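Local coordinates for protein pentafunctional AROM polypeptide (Schizosaccharomyces pombe, PDB 5SWV) that probably catalyses dehydration of 3-dehydroquinate and reduction of 3-dehydroshikimate, as part of a five-enzyme polypeptide of the shikimate pathway, at residues Asp110-Leu116 with Thr133-Trp139; Ile77-Arg81 with Leu100-Ala104; Lys462-Lys468 with Val489-Trp495. All coordinates share one frame; numbering follows the deposited sequence.

Contact 1: Asp110-Leu116 with Thr133-Trp139; sequences DFVDVEL and TKLIMSW
Two neighbouring parallel strands of the (beta/alpha)8 barrel of the type I dehydroquinase pair F111-E115 with K134-S138 and form a beta-alpha-beta unit through helix 120-128. The backbone ladder runs from K134 N bonded to D110 O (2.9 Å) to L116 N bonded to S138 O (3.0 Å), and the strand axes are inclined by 30°. F111, D113 and E115 share one face with K134, I136 and S138. There D113 CG lies anti to the backbone N (chi1 -168°), which turns the carboxylate across to S138; S138 OG donates to the syn lone pair of D113 OD1 (2.6 Å). The other oxygen, D113 OD2, takes a salt bridge from R81, which also forms one to E115, whose other oxygen is bonded to T82. Toward the N-terminal end of the strands, on the same face, the F111 ring lies obliquely against the lysine stem, CD2 being 3.6 Å from K134 CB, and I136 CD1 reaches F111 CB (4.0 Å). On the opposite face V112 and V114 meet L135 and M137 through apolar atoms, the bent thioether chain placing M137 CE 3.5 Å from V114 CB. This face backs onto the helix layer, where V112 and V114 meet M101 of helix 94-106 and M137 meets A161 of helix 152-162; on the face of D113 and S138, K169 of strand 167-173 is reached, and backbone bonds continue the sheet to strand 76-79.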
# COMPACT_ATOMS: atom_id res chain seq x y z
N ASP A 110 10.11 10.99 4.08
CA ASP A 110 10.18 10.99 2.61
C ASP A 110 10.04 12.40 2.05
O ASP A 110 10.78 12.77 1.14
CB ASP A 110 9.11 10.09 2.03
CG ASP A 110 9.21 8.68 2.54
OD1 ASP A 110 8.82 8.45 3.71
OD2 ASP A 110 9.69 7.82 1.78
N PHE A 111 9.11 13.17 2.62
CA PHE A 111 8.92 14.58 2.28
C PHE A 111 8.84 15.46 3.52
O PHE A 111 8.46 15.01 4.60
CB PHE A 111 7.61 14.79 1.52
CG PHE A 111 7.44 13.92 0.32
CD1 PHE A 111 6.85 12.67 0.43
CD2 PHE A 111 7.79 14.38 -0.94
CE1 PHE A 111 6.65 11.87 -0.69
CE2 PHE A 111 7.60 13.59 -2.06
CZ PHE A 111 7.03 12.33 -1.94
N VAL A 112 9.17 16.74 3.35
CA VAL A 112 8.91 17.77 4.35
C VAL A 112 8.24 18.95 3.64
O VAL A 112 8.70 19.38 2.58
CB VAL A 112 10.22 18.25 5.03
CG1 VAL A 112 9.99 19.49 5.90
CG2 VAL A 112 10.82 17.14 5.88
N ASP A 113 7.15 19.44 4.21
CA ASP A 113 6.50 20.65 3.73
C ASP A 113 7.19 21.84 4.35
O ASP A 113 7.22 21.97 5.60
CB ASP A 113 5.01 20.67 4.11
CG ASP A 113 4.23 21.77 3.37
OD1 ASP A 113 4.49 22.98 3.62
OD2 ASP A 113 3.33 21.44 2.57
N VAL A 114 7.73 22.69 3.50
CA VAL A 114 8.41 23.89 3.93
C VAL A 114 7.64 25.09 3.40
O VAL A 114 7.63 25.33 2.20
CB VAL A 114 9.86 23.90 3.42
CG1 VAL A 114 10.59 25.16 3.86
CG2 VAL A 114 10.60 22.66 3.92
N GLU A 115 7.01 25.83 4.29
CA GLU A 115 6.25 27.02 3.92
C GLU A 115 7.13 28.13 3.39
O GLU A 115 8.19 28.44 3.96
CB GLU A 115 5.47 27.57 5.11
CG GLU A 115 4.35 26.67 5.57
CD GLU A 115 3.53 27.28 6.68
OE1 GLU A 115 3.85 28.41 7.12
OE2 GLU A 115 2.55 26.65 7.14
N LEU A 116 6.65 28.78 2.34
CA LEU A 116 7.37 29.87 1.71
C LEU A 116 7.25 31.19 2.53
O LEU A 116 7.72 32.24 2.10
CB LEU A 116 6.89 30.03 0.26
CG LEU A 116 7.26 28.84 -0.65
CD1 LEU A 116 6.28 28.57 -1.77
CD2 LEU A 116 8.65 29.02 -1.23
N THR A 133 15.38 13.18 1.73
CA THR A 133 14.09 13.83 1.90
C THR A 133 13.81 14.82 0.78
O THR A 133 14.69 15.59 0.40
CB THR A 133 14.04 14.56 3.25
OG1 THR A 133 14.30 13.63 4.30
CG2 THR A 133 12.68 15.19 3.46
N LYS A 134 12.60 14.78 0.26
CA LYS A 134 12.16 15.72 -0.78
C LYS A 134 11.44 16.91 -0.16
O LYS A 134 10.63 16.74 0.75
CB LYS A 134 11.19 15.04 -1.73
CG LYS A 134 11.71 13.79 -2.40
CD LYS A 134 12.82 14.12 -3.37
CE LYS A 134 13.09 12.91 -4.23
NZ LYS A 134 14.44 13.03 -4.83
N LEU A 135 11.70 18.10 -0.67
CA LEU A 135 11.03 19.29 -0.17
C LEU A 135 9.79 19.66 -0.98
O LEU A 135 9.82 19.69 -2.22
CB LEU A 135 12.00 20.45 -0.14
CG LEU A 135 13.23 20.27 0.72
CD1 LEU A 135 13.91 21.61 0.86
CD2 LEU A 135 12.93 19.70 2.11
N ILE A 136 8.69 19.90 -0.25
CA ILE A 136 7.45 20.44 -0.81
C ILE A 136 7.38 21.89 -0.35
O ILE A 136 7.19 22.18 0.83
CB ILE A 136 6.17 19.68 -0.37
CG1 ILE A 136 6.30 18.17 -0.61
CG2 ILE A 136 4.96 20.21 -1.14
CD1 ILE A 136 5.06 17.36 -0.27
N MET A 137 7.58 22.79 -1.30
CA MET A 137 7.48 24.21 -1.03
C MET A 137 6.03 24.62 -1.21
O MET A 137 5.47 24.43 -2.29
CB MET A 137 8.40 24.99 -1.96
CG MET A 137 9.87 24.61 -1.80
SD MET A 137 10.51 25.22 -0.24
CE MET A 137 11.37 23.77 0.28
N SER A 138 5.44 25.19 -0.16
CA SER A 138 4.01 25.41 -0.09
C SER A 138 3.67 26.87 0.20
O SER A 138 4.34 27.51 1.00
CB SER A 138 3.42 24.53 1.00
OG SER A 138 3.66 25.10 2.28
N TRP A 139 2.61 27.37 -0.43
CA TRP A 139 1.98 28.60 0.00
C TRP A 139 0.46 28.52 -0.16
O TRP A 139 -0.04 28.00 -1.15
CB TRP A 139 2.51 29.80 -0.77
CG TRP A 139 1.96 31.10 -0.26
CD1 TRP A 139 0.87 31.76 -0.74
CD2 TRP A 139 2.43 31.86 0.86
NE1 TRP A 139 0.64 32.91 -0.01
CE2 TRP A 139 1.59 33.00 0.97
CE3 TRP A 139 3.49 31.70 1.76
CZ2 TRP A 139 1.78 33.97 1.96
CZ3 TRP A 139 3.68 32.70 2.75
CH2 TRP A 139 2.81 33.81 2.84

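Contact 2: Ile77-Arg81 with Leu100-Ala104; sequences IFTIR and LMLSA
The phenyl ring of F78 receives the methyl of A104 over the centre of one face: A104 CB stands 3.5 Å from the F78 ring centroid, only 7° off the normal, a CH-pi contact. Backbone atoms of the helix come to the same ring obliquely, L100 O lying 3.8 Å from F78 CZ. The contact is the strand-on-helix half of a beta-alpha-beta unit in the (beta/alpha)8 barrel: strand 76-79 is followed by helix 94-106, which runs back almost antiparallel (170°) with the short axes 9.7 Å apart. F78 points to the helix, and with CG anti to the backbone N (chi1 -176°) its ring face meets the A104 methyl. L100 and M101, one turn earlier on the helix, touch both the rim of the F78 ring and I80, two residues on from F78; at the ring the approaches are F78 CZ to L100 CB at 4.4 Å and F78 CE1 to M101 CG at 4.3 Å. This interface holds no hydrogen bond and is wholly apolar in its side chains. Behind the contact, L58 and V61 of helix 58-69 pack on L100, and V61 and I65 on F78, while M101 also touches W118. The extended chain of I80 ends in CD1, which meets both L100 CB at 3.8 Å and M101 CG at 4.0 Å.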
# COMPACT_ATOMS: atom_id res chain seq x y z
N ILE A 77 4.83 12.40 4.93
CA ILE A 77 5.03 13.80 4.69
C ILE A 77 4.96 14.44 6.06
O ILE A 77 4.03 14.18 6.82
CB ILE A 77 3.93 14.35 3.75
CG1 ILE A 77 4.00 13.64 2.39
CG2 ILE A 77 4.08 15.84 3.57
CD1 ILE A 77 2.68 13.62 1.66
N PHE A 78 5.95 15.26 6.37
CA PHE A 78 6.10 15.90 7.68
C PHE A 78 5.74 17.37 7.50
O PHE A 78 6.50 18.13 6.91
CB PHE A 78 7.54 15.71 8.14
CG PHE A 78 7.84 16.23 9.52
CD1 PHE A 78 8.21 17.55 9.71
CD2 PHE A 78 7.83 15.38 10.61
CE1 PHE A 78 8.52 18.02 10.99
CE2 PHE A 78 8.14 15.83 11.88
CZ PHE A 78 8.48 17.15 12.08
N THR A 79 4.58 17.76 8.01
CA THR A 79 4.03 19.07 7.71
C THR A 79 3.76 19.86 8.96
O THR A 79 2.91 19.49 9.77
CB THR A 79 2.76 18.96 6.87
OG1 THR A 79 3.10 18.39 5.62
CG2 THR A 79 2.16 20.33 6.58
N ILE A 80 4.51 20.95 9.10
CA ILE A 80 4.23 21.98 10.08
C ILE A 80 3.56 23.13 9.35
O ILE A 80 4.22 23.86 8.61
CB ILE A 80 5.50 22.55 10.73
CG1 ILE A 80 6.25 21.47 11.49
CG2 ILE A 80 5.13 23.70 11.67
CD1 ILE A 80 7.62 21.95 11.95
N ARG A 81 2.26 23.26 9.59
CA ARG A 81 1.40 24.27 8.97
C ARG A 81 1.10 25.33 10.02
O ARG A 81 0.64 25.01 11.12
CB ARG A 81 0.11 23.61 8.52
CG ARG A 81 -0.88 24.52 7.81
CD ARG A 81 -0.42 24.97 6.44
NE ARG A 81 -0.15 23.84 5.54
CZ ARG A 81 1.02 23.53 4.98
NH1 ARG A 81 2.11 24.28 5.17
NH2 ARG A 81 1.10 22.47 4.19
N LEU A 100 12.67 21.36 14.14
CA LEU A 100 11.82 20.18 13.95
C LEU A 100 11.98 19.58 12.56
O LEU A 100 12.07 18.35 12.42
CB LEU A 100 10.34 20.48 14.23
CG LEU A 100 9.92 20.46 15.72
CD1 LEU A 100 8.62 21.25 15.95
CD2 LEU A 100 9.77 19.04 16.25
N MET A 101 12.04 20.42 11.55
CA MET A 101 12.14 19.93 10.18
C MET A 101 13.50 19.27 9.92
O MET A 101 13.57 18.25 9.24
CB MET A 101 11.85 21.06 9.17
CG MET A 101 10.38 21.47 9.15
SD MET A 101 9.98 22.80 7.98
CE MET A 101 10.49 24.27 8.86
N LEU A 102 14.56 19.84 10.47
CA LEU A 102 15.89 19.23 10.40
C LEU A 102 15.91 17.84 11.00
O LEU A 102 16.52 16.92 10.46
CB LEU A 102 16.91 20.09 11.12
CG LEU A 102 17.32 21.37 10.39
CD1 LEU A 102 18.20 22.24 11.28
CD2 LEU A 102 18.01 21.06 9.07
N SER A 103 15.26 17.70 12.15
CA SER A 103 15.16 16.41 12.82
C SER A 103 14.44 15.36 11.96
O SER A 103 14.87 14.19 11.89
CB SER A 103 14.45 16.58 14.16
OG SER A 103 13.95 15.36 14.60
N ALA A 104 13.37 15.78 11.29
CA ALA A 104 12.59 14.92 10.43
C ALA A 104 13.39 14.36 9.27
O ALA A 104 13.18 13.21 8.85
CB ALA A 104 11.39 15.67 9.91

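Contact 3: Lys462-Lys468 with Val489-Trp495; sequences KALLANK and VASDLEW
The indole N-H of W495 is bound by a backbone carbonyl of segment 462-468: NE1 donates to L465 O at 2.9 Å with an N-H...O angle of 156°, the acceptor lying close to the ring plane. Both faces of the indole are covered from the same segment. K468 CG lies over one, 3.3 Å from W495 CE2, and L465 CD2 lies against the opposite face, 3.7 Å from W495 CE2; each sits toward the rim. The lysine chain runs counter to the indole, bent at chi2 and chi3, and brings K468 NZ to E494 O (2.9 Å), approaching from above the carbonyl plane. The positive-phi residue E494 completes a Schellman motif at the end of helix 485-492. Beside the indole, L465 packs on L493, just past the helix end, with L493 CD1 touching L465 CB at 3.6 Å, and on V489 of the helix, L465 CD1 meeting V489 CG1 (3.9 Å). W495 also rests on L440, V443 and F474 of the parallel sheet, whose 321456 strand order is that of a Rossmann fold. The buried indole thus has its polar edge satisfied by a carbonyl, while the aliphatic part of K468 shields a face and its ammonium, held by a carbonyl, probably remains charged.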
# COMPACT_ATOMS: atom_id res chain seq x y z
N LYS A 462 4.81 -31.20 15.23
CA LYS A 462 4.55 -31.04 16.66
C LYS A 462 5.77 -30.55 17.44
O LYS A 462 5.67 -29.61 18.21
CB LYS A 462 4.10 -32.37 17.26
CG LYS A 462 2.63 -32.69 17.04
CD LYS A 462 2.32 -34.10 17.56
CE LYS A 462 0.86 -34.26 17.96
NZ LYS A 462 -0.05 -34.05 16.79
N ALA A 463 6.91 -31.18 17.20
CA ALA A 463 8.14 -30.85 17.92
C ALA A 463 8.65 -29.44 17.63
O ALA A 463 8.97 -28.70 18.55
CB ALA A 463 9.23 -31.87 17.59
N LEU A 464 8.72 -29.08 16.35
CA LEU A 464 9.20 -27.75 15.91
C LEU A 464 8.32 -26.61 16.37
O LEU A 464 8.82 -25.57 16.80
CB LEU A 464 9.30 -27.70 14.38
CG LEU A 464 10.39 -28.58 13.75
CD1 LEU A 464 10.09 -28.86 12.27
CD2 LEU A 464 11.76 -27.95 13.94
N LEU A 465 7.00 -26.80 16.26
CA LEU A 465 6.04 -25.78 16.70
C LEU A 465 6.13 -25.44 18.19
O LEU A 465 5.78 -24.33 18.57
CB LEU A 465 4.61 -26.18 16.33
CG LEU A 465 4.25 -26.23 14.84
CD1 LEU A 465 2.83 -26.73 14.64
CD2 LEU A 465 4.44 -24.87 14.20
N ALA A 466 6.58 -26.40 19.01
CA ALA A 466 6.85 -26.16 20.43
C ALA A 466 7.85 -25.04 20.62
O ALA A 466 7.68 -24.18 21.48
CB ALA A 466 7.37 -27.43 21.11
N ASN A 467 8.88 -25.03 19.78
CA ASN A 467 9.95 -24.06 19.92
C ASN A 467 9.59 -22.80 19.14
O ASN A 467 9.74 -22.76 17.91
CB ASN A 467 11.27 -24.68 19.49
CG ASN A 467 12.47 -24.07 20.19
OD1 ASN A 467 13.61 -24.36 19.84
ND2 ASN A 467 12.21 -23.22 21.18
N LYS A 468 9.14 -21.78 19.86
CA LYS A 468 8.36 -20.68 19.29
C LYS A 468 8.78 -19.30 19.80
O LYS A 468 8.83 -19.06 21.00
CB LYS A 468 6.90 -20.93 19.62
CG LYS A 468 5.90 -20.14 18.79
CD LYS A 468 5.48 -18.83 19.43
CE LYS A 468 4.21 -18.94 20.23
NZ LYS A 468 3.75 -17.56 20.52
N VAL A 489 -3.16 -27.71 16.28
CA VAL A 489 -1.88 -28.10 16.90
C VAL A 489 -1.11 -26.83 17.24
O VAL A 489 -0.59 -26.70 18.35
CB VAL A 489 -1.02 -28.98 15.96
CG1 VAL A 489 0.39 -29.14 16.52
CG2 VAL A 489 -1.66 -30.35 15.73
N ALA A 490 -1.07 -25.93 16.26
CA ALA A 490 -0.31 -24.70 16.35
C ALA A 490 -0.90 -23.79 17.40
O ALA A 490 -0.18 -23.23 18.23
CB ALA A 490 -0.28 -24.00 15.00
N SER A 491 -2.23 -23.65 17.38
CA SER A 491 -2.94 -22.75 18.29
C SER A 491 -2.76 -23.15 19.77
O SER A 491 -2.47 -22.29 20.61
CB SER A 491 -4.43 -22.68 17.93
OG SER A 491 -5.09 -21.68 18.68
N ASP A 492 -2.89 -24.45 20.05
CA ASP A 492 -2.56 -25.03 21.38
C ASP A 492 -1.14 -24.72 21.84
O ASP A 492 -0.89 -24.57 23.04
CB ASP A 492 -2.74 -26.55 21.37
CG ASP A 492 -4.19 -26.98 21.14
OD1 ASP A 492 -5.12 -26.15 21.30
OD2 ASP A 492 -4.40 -28.18 20.80
N LEU A 493 -0.21 -24.65 20.89
CA LEU A 493 1.17 -24.22 21.16
C LEU A 493 1.35 -22.69 21.10
O LEU A 493 2.48 -22.18 21.07
CB LEU A 493 2.13 -24.95 20.23
CG LEU A 493 2.07 -26.49 20.37
CD1 LEU A 493 2.90 -27.15 19.29
CD2 LEU A 493 2.50 -26.96 21.77
N GLU A 494 0.23 -21.96 21.10
CA GLU A 494 0.16 -20.52 21.36
C GLU A 494 0.62 -19.67 20.19
O GLU A 494 1.04 -18.53 20.37
CB GLU A 494 0.90 -20.15 22.67
CG GLU A 494 0.62 -21.13 23.82
CD GLU A 494 0.69 -20.51 25.21
OE1 GLU A 494 1.29 -19.42 25.36
OE2 GLU A 494 0.14 -21.13 26.15
N TRP A 495 0.50 -20.20 18.98
CA TRP A 495 0.86 -19.46 17.78
C TRP A 495 -0.27 -18.50 17.46
O TRP A 495 -1.44 -18.80 17.72
CB TRP A 495 1.10 -20.38 16.58
CG TRP A 495 2.42 -21.09 16.60
CD1 TRP A 495 2.73 -22.22 17.28
CD2 TRP A 495 3.59 -20.73 15.87
NE1 TRP A 495 4.02 -22.58 17.04
CE2 TRP A 495 4.58 -21.69 16.17
CE3 TRP A 495 3.90 -19.69 14.99
CZ2 TRP A 495 5.87 -21.64 15.63
CZ3 TRP A 495 5.19 -19.63 14.45
CH2 TRP A 495 6.16 -20.60 14.77

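Contacts 1 and 2 belong to one barrel and adjoin each other, their centres 8 Å apart; strands 76-79 and 111-115 are neighbours in the eight-stranded parallel sheet, and helix 94-106 leads from one to the other. Contact 2 comes first along the chain and contact 1 follows, so the two represent successive beta-alpha-beta units. Contact 3 comes much later, in a separate six-stranded parallel sheet domain, with its centre about 49 Å from that of contact 1 and 45 Å from that of contact 2. This separation is consistent with dehydroquinase and shikimate dehydrogenase parts forming separate domains of one chain.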